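Local coordinates for protein JamJ (Lyngbya majuscula, PDB 5DOZ) that binds NADPH and, as the enoyl reductase of a polyketide synthase, probably takes part in forming a cyclopropane ring, at residues 76-81 / 104-109; 98-103 / 118-123. One frame throughout, in Å; residues are numbered along the deposited sequence.

Contact 1 of 2, residues 76-81 / 104-109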
ATOM      1  N   PHE A  76     -13.146   5.150  -6.712  1.00 26.74           N
ATOM      2  CA  PHE A  76     -12.255   5.038  -5.567  1.00 25.35           C
ATOM      3  C   PHE A  76     -12.105   3.580  -5.159  1.00 24.47           C
ATOM      4  O   PHE A  76     -13.045   2.801  -5.298  1.00 24.34           O
ATOM      5  CB  PHE A  76     -12.808   5.865  -4.394  1.00 25.37           C
ATOM      6  CG  PHE A  76     -12.925   7.341  -4.686  1.00 25.62           C
ATOM      7  CD1 PHE A  76     -14.101   7.871  -5.226  1.00 26.03           C
ATOM      8  CD2 PHE A  76     -11.870   8.204  -4.418  1.00 25.49           C
ATOM      9  CE1 PHE A  76     -14.213   9.227  -5.493  1.00 26.07           C
ATOM     10  CE2 PHE A  76     -11.974   9.561  -4.683  1.00 25.59           C
ATOM     11  CZ  PHE A  76     -13.150  10.074  -5.220  1.00 26.04           C
ATOM     12  N   GLY A  77     -10.921   3.218  -4.664  1.00 23.71           N
ATOM     13  CA  GLY A  77     -10.684   1.890  -4.091  1.00 22.86           C
ATOM     14  C   GLY A  77      -9.708   1.038  -4.876  1.00 22.29           C
ATOM     15  O   GLY A  77     -10.006   0.612  -5.993  1.00 22.03           O
ATOM     16  N   PHE A  78      -8.554   0.762  -4.269  1.00 21.95           N
ATOM     17  CA  PHE A  78      -7.426   0.106  -4.950  1.00 21.74           C
ATOM     18  C   PHE A  78      -7.250  -1.362  -4.565  1.00 21.58           C
ATOM     19  O   PHE A  78      -6.436  -2.078  -5.156  1.00 21.62           O
ATOM     20  CB  PHE A  78      -6.121   0.863  -4.659  1.00 21.66           C
ATOM     21  CG  PHE A  78      -6.028   2.207  -5.326  1.00 21.69           C
ATOM     22  CD1 PHE A  78      -5.643   2.312  -6.662  1.00 21.80           C
ATOM     23  CD2 PHE A  78      -6.296   3.368  -4.614  1.00 21.69           C
ATOM     24  CE1 PHE A  78      -5.549   3.550  -7.278  1.00 21.90           C
ATOM     25  CE2 PHE A  78      -6.200   4.610  -5.223  1.00 21.89           C
ATOM     26  CZ  PHE A  78      -5.831   4.704  -6.559  1.00 21.96           C
ATOM     27  N   GLU A  79      -8.015  -1.796  -3.569  1.00 21.55           N
ATOM     28  CA  GLU A  79      -7.941  -3.145  -3.020  1.00 21.52           C
ATOM     29  C   GLU A  79      -9.209  -3.400  -2.204  1.00 21.61           C
ATOM     30  O   GLU A  79      -9.899  -2.452  -1.828  1.00 21.38           O
ATOM     31  CB  GLU A  79      -6.708  -3.289  -2.119  1.00 21.72           C
ATOM     32  CG  GLU A  79      -6.551  -2.145  -1.126  1.00 22.25           C
ATOM     33  CD  GLU A  79      -5.438  -2.346  -0.117  1.00 22.75           C
ATOM     34  OE1 GLU A  79      -5.054  -3.508   0.144  1.00 22.83           O
ATOM     35  OE2 GLU A  79      -4.943  -1.326   0.425  1.00 23.14           O
ATOM     36  N   ALA A  80      -9.496  -4.671  -1.914  1.00 21.64           N
ATOM     37  CA  ALA A  80     -10.671  -5.052  -1.120  1.00 21.85           C
ATOM     38  C   ALA A  80     -10.638  -6.528  -0.734  1.00 22.05           C
ATOM     39  O   ALA A  80      -9.756  -7.277  -1.140  1.00 21.91           O
ATOM     40  CB  ALA A  80     -11.957  -4.750  -1.884  1.00 21.74           C
ATOM     41  N   VAL A  81     -11.614  -6.933   0.065  1.00 22.46           N
ATOM     42  CA  VAL A  81     -11.900  -8.341   0.271  1.00 22.79           C
ATOM     43  C   VAL A  81     -13.373  -8.537  -0.078  1.00 23.07           C
ATOM     44  O   VAL A  81     -14.154  -7.588  -0.021  1.00 23.06           O
ATOM     45  CB  VAL A  81     -11.577  -8.794   1.715  1.00 23.04           C
ATOM     46  CG1 VAL A  81     -12.498  -8.120   2.726  1.00 23.27           C
ATOM     47  CG2 VAL A  81     -11.662 -10.311   1.836  1.00 23.44           C
ATOM     48  N   GLY A 104      -5.378  -4.056  -6.820  1.00 27.05           N
ATOM     49  CA  GLY A 104      -5.001  -3.269  -7.986  1.00 27.09           C
ATOM     50  C   GLY A 104      -6.116  -2.845  -8.919  1.00 27.21           C
ATOM     51  O   GLY A 104      -5.858  -2.479 -10.064  1.00 27.20           O
ATOM     52  N   CYS A 105      -7.354  -2.898  -8.433  1.00 26.91           N
ATOM     53  CA  CYS A 105      -8.494  -2.348  -9.152  1.00 26.55           C
ATOM     54  C   CYS A 105      -8.561  -0.844  -8.873  1.00 26.36           C
ATOM     55  O   CYS A 105      -7.763  -0.325  -8.093  1.00 25.77           O
ATOM     56  CB  CYS A 105      -9.775  -3.031  -8.689  1.00 26.66           C
ATOM     57  SG  CYS A 105     -10.093  -2.849  -6.921  1.00 27.04           S
ATOM     58  N   HIS A 106      -9.501  -0.150  -9.510  1.00 26.28           N
ATOM     59  CA  HIS A 106      -9.661   1.295  -9.304  1.00 26.40           C
ATOM     60  C   HIS A 106     -11.021   1.687  -8.724  1.00 25.99           C
ATOM     61  O   HIS A 106     -11.255   2.859  -8.420  1.00 26.30           O
ATOM     62  CB  HIS A 106      -9.416   2.064 -10.608  1.00 26.97           C
ATOM     63  CG  HIS A 106      -8.076   1.805 -11.220  1.00 27.77           C
ATOM     64  ND1 HIS A 106      -6.894   2.163 -10.604  1.00 28.00           N
ATOM     65  CD2 HIS A 106      -7.728   1.223 -12.393  1.00 28.00           C
ATOM     66  CE1 HIS A 106      -5.877   1.814 -11.374  1.00 28.09           C
ATOM     67  NE2 HIS A 106      -6.356   1.243 -12.466  1.00 27.86           N
ATOM     68  N   ASP A 107     -11.904   0.710  -8.548  1.00 25.31           N
ATOM     69  CA  ASP A 107     -13.273   0.986  -8.124  1.00 25.31           C
ATOM     70  C   ASP A 107     -13.772   0.080  -6.999  1.00 24.96           C
ATOM     71  O   ASP A 107     -14.937  -0.328  -6.998  1.00 25.17           O
ATOM     72  CB  ASP A 107     -14.224   0.915  -9.332  1.00 25.59           C
ATOM     73  CG  ASP A 107     -14.110  -0.390 -10.096  1.00 25.87           C
ATOM     74  OD1 ASP A 107     -13.316  -1.273  -9.687  1.00 25.83           O
ATOM     75  OD2 ASP A 107     -14.819  -0.536 -11.114  1.00 26.44           O
ATOM     76  N   ALA A 108     -12.903  -0.216  -6.034  1.00 24.31           N
ATOM     77  CA  ALA A 108     -13.258  -1.120  -4.938  1.00 24.26           C
ATOM     78  C   ALA A 108     -14.394  -0.583  -4.060  1.00 24.30           C
ATOM     79  O   ALA A 108     -15.151  -1.371  -3.477  1.00 24.19           O
ATOM     80  CB  ALA A 108     -12.037  -1.463  -4.093  1.00 23.93           C
ATOM     81  N   PHE A 109     -14.513   0.745  -3.976  1.00 24.04           N
ATOM     82  CA  PHE A 109     -15.625   1.375  -3.252  1.00 24.33           C
ATOM     83  C   PHE A 109     -16.914   1.347  -4.079  1.00 24.62           C
ATOM     84  O   PHE A 109     -17.469   2.384  -4.452  1.00 25.10           O
ATOM     85  CB  PHE A 109     -15.271   2.802  -2.801  1.00 23.85           C
ATOM     86  CG  PHE A 109     -14.373   2.857  -1.589  1.00 23.47           C
ATOM     87  CD1 PHE A 109     -14.826   2.416  -0.341  1.00 23.43           C
ATOM     88  CD2 PHE A 109     -13.080   3.377  -1.684  1.00 23.09           C
ATOM     89  CE1 PHE A 109     -14.002   2.481   0.780  1.00 23.13           C
ATOM     90  CE2 PHE A 109     -12.251   3.444  -0.567  1.00 22.82           C
ATOM     91  CZ  PHE A 109     -12.712   2.996   0.664  1.00 22.89           C
TER
HETATM   92  O   HOH W   1     -15.774   4.183  -6.465  1.00 22.14           O

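Contact 2 of 2, residues 98-103 / 118-123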
ATOM      1  N   ASP A  98     -15.939 -18.367  -3.681  1.00 31.92           N
ATOM      2  CA  ASP A  98     -14.535 -18.183  -3.301  1.00 31.81           C
ATOM      3  C   ASP A  98     -14.348 -16.846  -2.587  1.00 31.90           C
ATOM      4  O   ASP A  98     -14.735 -15.795  -3.103  1.00 31.61           O
ATOM      5  CB  ASP A  98     -13.608 -18.245  -4.525  1.00 31.33           C
ATOM      6  CG  ASP A  98     -13.390 -19.662  -5.048  1.00 32.01           C
ATOM      7  OD1 ASP A  98     -13.631 -20.643  -4.306  1.00 31.63           O
ATOM      8  OD2 ASP A  98     -12.954 -19.796  -6.216  1.00 32.01           O
ATOM      9  N   GLU A  99     -13.770 -16.897  -1.393  1.00 32.55           N
ATOM     10  CA  GLU A  99     -13.476 -15.691  -0.635  1.00 32.59           C
ATOM     11  C   GLU A  99     -12.100 -15.186  -1.020  1.00 31.68           C
ATOM     12  O   GLU A  99     -11.099 -15.894  -0.874  1.00 31.49           O
ATOM     13  CB  GLU A  99     -13.586 -15.942   0.868  1.00 34.25           C
ATOM     14  CG  GLU A  99     -15.023 -15.910   1.366  1.00 36.29           C
ATOM     15  CD  GLU A  99     -15.153 -16.236   2.841  1.00 38.04           C
ATOM     16  OE1 GLU A  99     -16.157 -15.809   3.450  1.00 38.76           O
ATOM     17  OE2 GLU A  99     -14.257 -16.913   3.394  1.00 39.28           O
ATOM     18  N   VAL A 100     -12.066 -13.959  -1.531  1.00 30.35           N
ATOM     19  CA  VAL A 100     -10.890 -13.447  -2.214  1.00 29.31           C
ATOM     20  C   VAL A 100     -10.505 -12.063  -1.719  1.00 29.33           C
ATOM     21  O   VAL A 100     -11.339 -11.317  -1.199  1.00 29.55           O
ATOM     22  CB  VAL A 100     -11.085 -13.414  -3.757  1.00 29.17           C
ATOM     23  CG1 VAL A 100     -11.291 -14.821  -4.315  1.00 28.88           C
ATOM     24  CG2 VAL A 100     -12.256 -12.522  -4.154  1.00 28.96           C
ATOM     25  N   MET A 101      -9.223 -11.745  -1.859  1.00 28.62           N
ATOM     26  CA  MET A 101      -8.753 -10.385  -1.734  1.00 27.90           C
ATOM     27  C   MET A 101      -8.599  -9.817  -3.139  1.00 27.81           C
ATOM     28  O   MET A 101      -8.161 -10.521  -4.059  1.00 27.45           O
ATOM     29  CB  MET A 101      -7.420 -10.346  -0.986  1.00 27.95           C
ATOM     30  CG  MET A 101      -7.504 -10.849   0.450  1.00 27.32           C
ATOM     31  SD  MET A 101      -5.878 -11.146   1.156  1.00 27.85           S
ATOM     32  CE  MET A 101      -5.410 -12.649   0.329  1.00 27.49           C
ATOM     33  N   VAL A 102      -8.989  -8.556  -3.312  1.00 27.21           N
ATOM     34  CA  VAL A 102      -8.780  -7.866  -4.576  1.00 27.17           C
ATOM     35  C   VAL A 102      -7.546  -6.987  -4.431  1.00 27.10           C
ATOM     36  O   VAL A 102      -7.334  -6.383  -3.385  1.00 26.70           O
ATOM     37  CB  VAL A 102      -9.986  -6.990  -4.986  1.00 27.11           C
ATOM     38  CG1 VAL A 102      -9.742  -6.369  -6.354  1.00 26.95           C
ATOM     39  CG2 VAL A 102     -11.279  -7.796  -4.992  1.00 27.03           C
ATOM     40  N   ILE A 103      -6.725  -6.940  -5.478  1.00 27.30           N
ATOM     41  CA  ILE A 103      -5.542  -6.082  -5.502  1.00 27.12           C
ATOM     42  C   ILE A 103      -5.438  -5.382  -6.854  1.00 26.94           C
ATOM     43  O   ILE A 103      -5.435  -6.030  -7.902  1.00 26.67           O
ATOM     44  CB  ILE A 103      -4.224  -6.864  -5.248  1.00 27.58           C
ATOM     45  CG1 ILE A 103      -4.413  -8.001  -4.232  1.00 27.83           C
ATOM     46  CG2 ILE A 103      -3.116  -5.921  -4.796  1.00 27.46           C
ATOM     47  CD1 ILE A 103      -4.490  -9.377  -4.857  1.00 27.96           C
ATOM     48  N   ASN A 118      -6.642 -12.217 -12.553  1.00 25.36           N
ATOM     49  CA  ASN A 118      -5.239 -11.949 -12.197  1.00 25.34           C
ATOM     50  C   ASN A 118      -5.127 -10.897 -11.090  1.00 25.27           C
ATOM     51  O   ASN A 118      -4.064 -10.719 -10.489  1.00 25.43           O
ATOM     52  CB  ASN A 118      -4.434 -11.509 -13.431  1.00 25.71           C
ATOM     53  CG  ASN A 118      -4.148 -12.657 -14.403  1.00 26.06           C
ATOM     54  OD1 ASN A 118      -3.711 -13.741 -14.007  1.00 26.28           O
ATOM     55  ND2 ASN A 118      -4.366 -12.408 -15.685  1.00 26.04           N
ATOM     56  N   ASN A 119      -6.233 -10.206 -10.824  1.00 25.27           N
ATOM     57  CA  ASN A 119      -6.301  -9.237  -9.737  1.00 25.37           C
ATOM     58  C   ASN A 119      -6.829  -9.829  -8.428  1.00 25.61           C
ATOM     59  O   ASN A 119      -7.080  -9.105  -7.465  1.00 25.53           O
ATOM     60  CB  ASN A 119      -7.121  -8.018 -10.172  1.00 25.37           C
ATOM     61  CG  ASN A 119      -6.390  -7.164 -11.192  1.00 25.55           C
ATOM     62  OD1 ASN A 119      -6.251  -7.543 -12.358  1.00 25.69           O
ATOM     63  ND2 ASN A 119      -5.900  -6.011 -10.754  1.00 25.46           N
ATOM     64  N   LEU A 120      -6.960 -11.153  -8.387  1.00 26.02           N
ATOM     65  CA  LEU A 120      -7.528 -11.837  -7.225  1.00 26.61           C
ATOM     66  C   LEU A 120      -6.572 -12.860  -6.626  1.00 27.03           C
ATOM     67  O   LEU A 120      -5.885 -13.580  -7.346  1.00 26.84           O
ATOM     68  CB  LEU A 120      -8.834 -12.548  -7.607  1.00 26.45           C
ATOM     69  CG  LEU A 120      -9.979 -11.755  -8.245  1.00 26.26           C
ATOM     70  CD1 LEU A 120     -11.086 -12.716  -8.646  1.00 26.52           C
ATOM     71  CD2 LEU A 120     -10.519 -10.696  -7.294  1.00 26.11           C
ATOM     72  N   VAL A 121      -6.541 -12.925  -5.301  1.00 27.48           N
ATOM     73  CA  VAL A 121      -5.844 -14.010  -4.618  1.00 28.03           C
ATOM     74  C   VAL A 121      -6.779 -14.609  -3.575  1.00 28.33           C
ATOM     75  O   VAL A 121      -7.745 -13.965  -3.157  1.00 27.98           O
ATOM     76  CB  VAL A 121      -4.495 -13.566  -3.985  1.00 28.17           C
ATOM     77  CG1 VAL A 121      -3.510 -13.115  -5.053  1.00 27.89           C
ATOM     78  CG2 VAL A 121      -4.695 -12.471  -2.950  1.00 28.22           C
ATOM     79  N   ALA A 122      -6.503 -15.848  -3.178  1.00 29.11           N
ATOM     80  CA  ALA A 122      -7.303 -16.530  -2.160  1.00 29.95           C
ATOM     81  C   ALA A 122      -7.079 -15.905  -0.794  1.00 30.53           C
ATOM     82  O   ALA A 122      -5.944 -15.590  -0.432  1.00 30.53           O
ATOM     83  CB  ALA A 122      -6.959 -18.013  -2.122  1.00 30.24           C
ATOM     84  N   LYS A 123      -8.162 -15.712  -0.047  1.00 31.31           N
ATOM     85  CA  LYS A 123      -8.051 -15.299   1.346  1.00 32.31           C
ATOM     86  C   LYS A 123      -7.520 -16.467   2.179  1.00 32.98           C
ATOM     87  O   LYS A 123      -7.972 -17.604   2.008  1.00 32.40           O
ATOM     88  CB  LYS A 123      -9.406 -14.840   1.896  1.00 32.85           C
ATOM     89  CG  LYS A 123      -9.319 -14.188   3.275  1.00 33.66           C
ATOM     90  CD  LYS A 123     -10.681 -13.941   3.907  1.00 33.95           C
ATOM     91  CE  LYS A 123     -11.063 -15.044   4.886  1.00 34.91           C
ATOM     92  NZ  LYS A 123     -11.464 -16.313   4.222  1.00 35.55           N
TER

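Contact 1 of 2, residues 76-81 / 104-109
F109 lays its ring beside F76, and the two side chains then part: CD2 of F109 sits 3.7 Å from CB of F76, while the F76 ring turns off toward L11 and I13 of strand 9-13. The setting is the GroES-like domain of a medium-chain dehydrogenase type of enoyl reductase, where the loop after strand 99-103 folds back over the lead-in to strand 79-87. F109 has its CG anti to its own carbonyl carbon (chi1 -77°), which presents the ring edge to the carbonyl carbon of F76. The same residue donates its backbone N-H to F76 O at 2.9 Å, while water 1 accepts from F76 N and may donate in turn to F109 O.

At G77 there is no side chain, and the loop uses the space: the CA atoms of G77 and A108 come within 4.1 Å. A108 N binds G77 O from above the carbonyl plane (36° out of it), not on a lone pair. The methyl of A108 then presses against the strand, with CB 3.3 Å from E79 O and 4.0 Å from A80 CB.

At the far end, H106 offers its ring edge to F78. ND1 lies 3.8 Å from CE1 of F78, and CE1 sits in the imidazole plane, whereas the phenyl ring meets ND1 obliquely. E79 swings away from the loop, and its buried carboxylate is held elsewhere, by R332, N47 and the backbone N of I137; G77 N is taken by D50. The loop begins where G104 N sits close to the line of the F78 C=O bond and, though its N-H is bent (146°), bonds to F78 O at 2.8 Å.

Contact 2 of 2, residues 98-103 / 118-123
CG2 of V121 is the bump that fits between two side chains of the facing strand. M101 closes on it from one flank and I103 from the other. The contact with M101 is tight, CE to CG2 being 3.4 Å, because the thioether bends at its last torsion (chi3 -74°) and tucks the methyl in over V121. CD1 of I103 crosses at roughly a right angle and meets the same CG2 at 3.6 Å. Outside the pair, W292 of helix 287-293 packs on M101 and V121, and P136 lies against M101 and I103.

The reverse side of the ribbon has a matching fit. L120 runs alongside V102, pointing the same way, and its CD2 settles over the notch between two valine methyls, 3.8 Å from CG2 of V102 and 4.0 Å from CG2 of V100. W94 adds its bulk to V100 and L120.

These two surfaces belong to an antiparallel pair of strands, 99-103 and 120-122, in the mixed sheet of the GroES-like domain. M101 and V121 form its hydrogen-bonded pair, each N-H reaching the other's carbonyl; V100/A122 and V102/L120 are the non-hydrogen-bonded pairs beside it.

At each end the ladder gains one more backbone bond and one side-chain bond. N119 holds I103 twice, taking its N-H on the backbone carbonyl O and giving ND2 of its side-chain amide to I103 O at 2.9 Å. At the other end, where E99 is exposed, K123 N bonds to E99 O, and the lysine chain bends round beside the glutamate until NZ forms a salt bridge with OE2 of E99 at 3.0 Å, coming from above the carboxylate plane (44° out of it).

In the fold
Followed from the N terminus, the chain passes through 76-81 into strand 79-87, turns back along strand 99-103, and runs directly from I103 into the loop 104-109. There contact 1 closes its loop, returning to the start of strand 79-87. The chain goes on through strand 112-115 to 118-123, where contact 2 closes a shorter loop. The segments alternate, so the two loops cross and neither nests in the other. Strand 99-103 lies between strands 79-87 and 120-122 in one sheet. The contacts touch directly there: A80 O and V102 N, 2.6 Å apart, probably form a hydrogen bond.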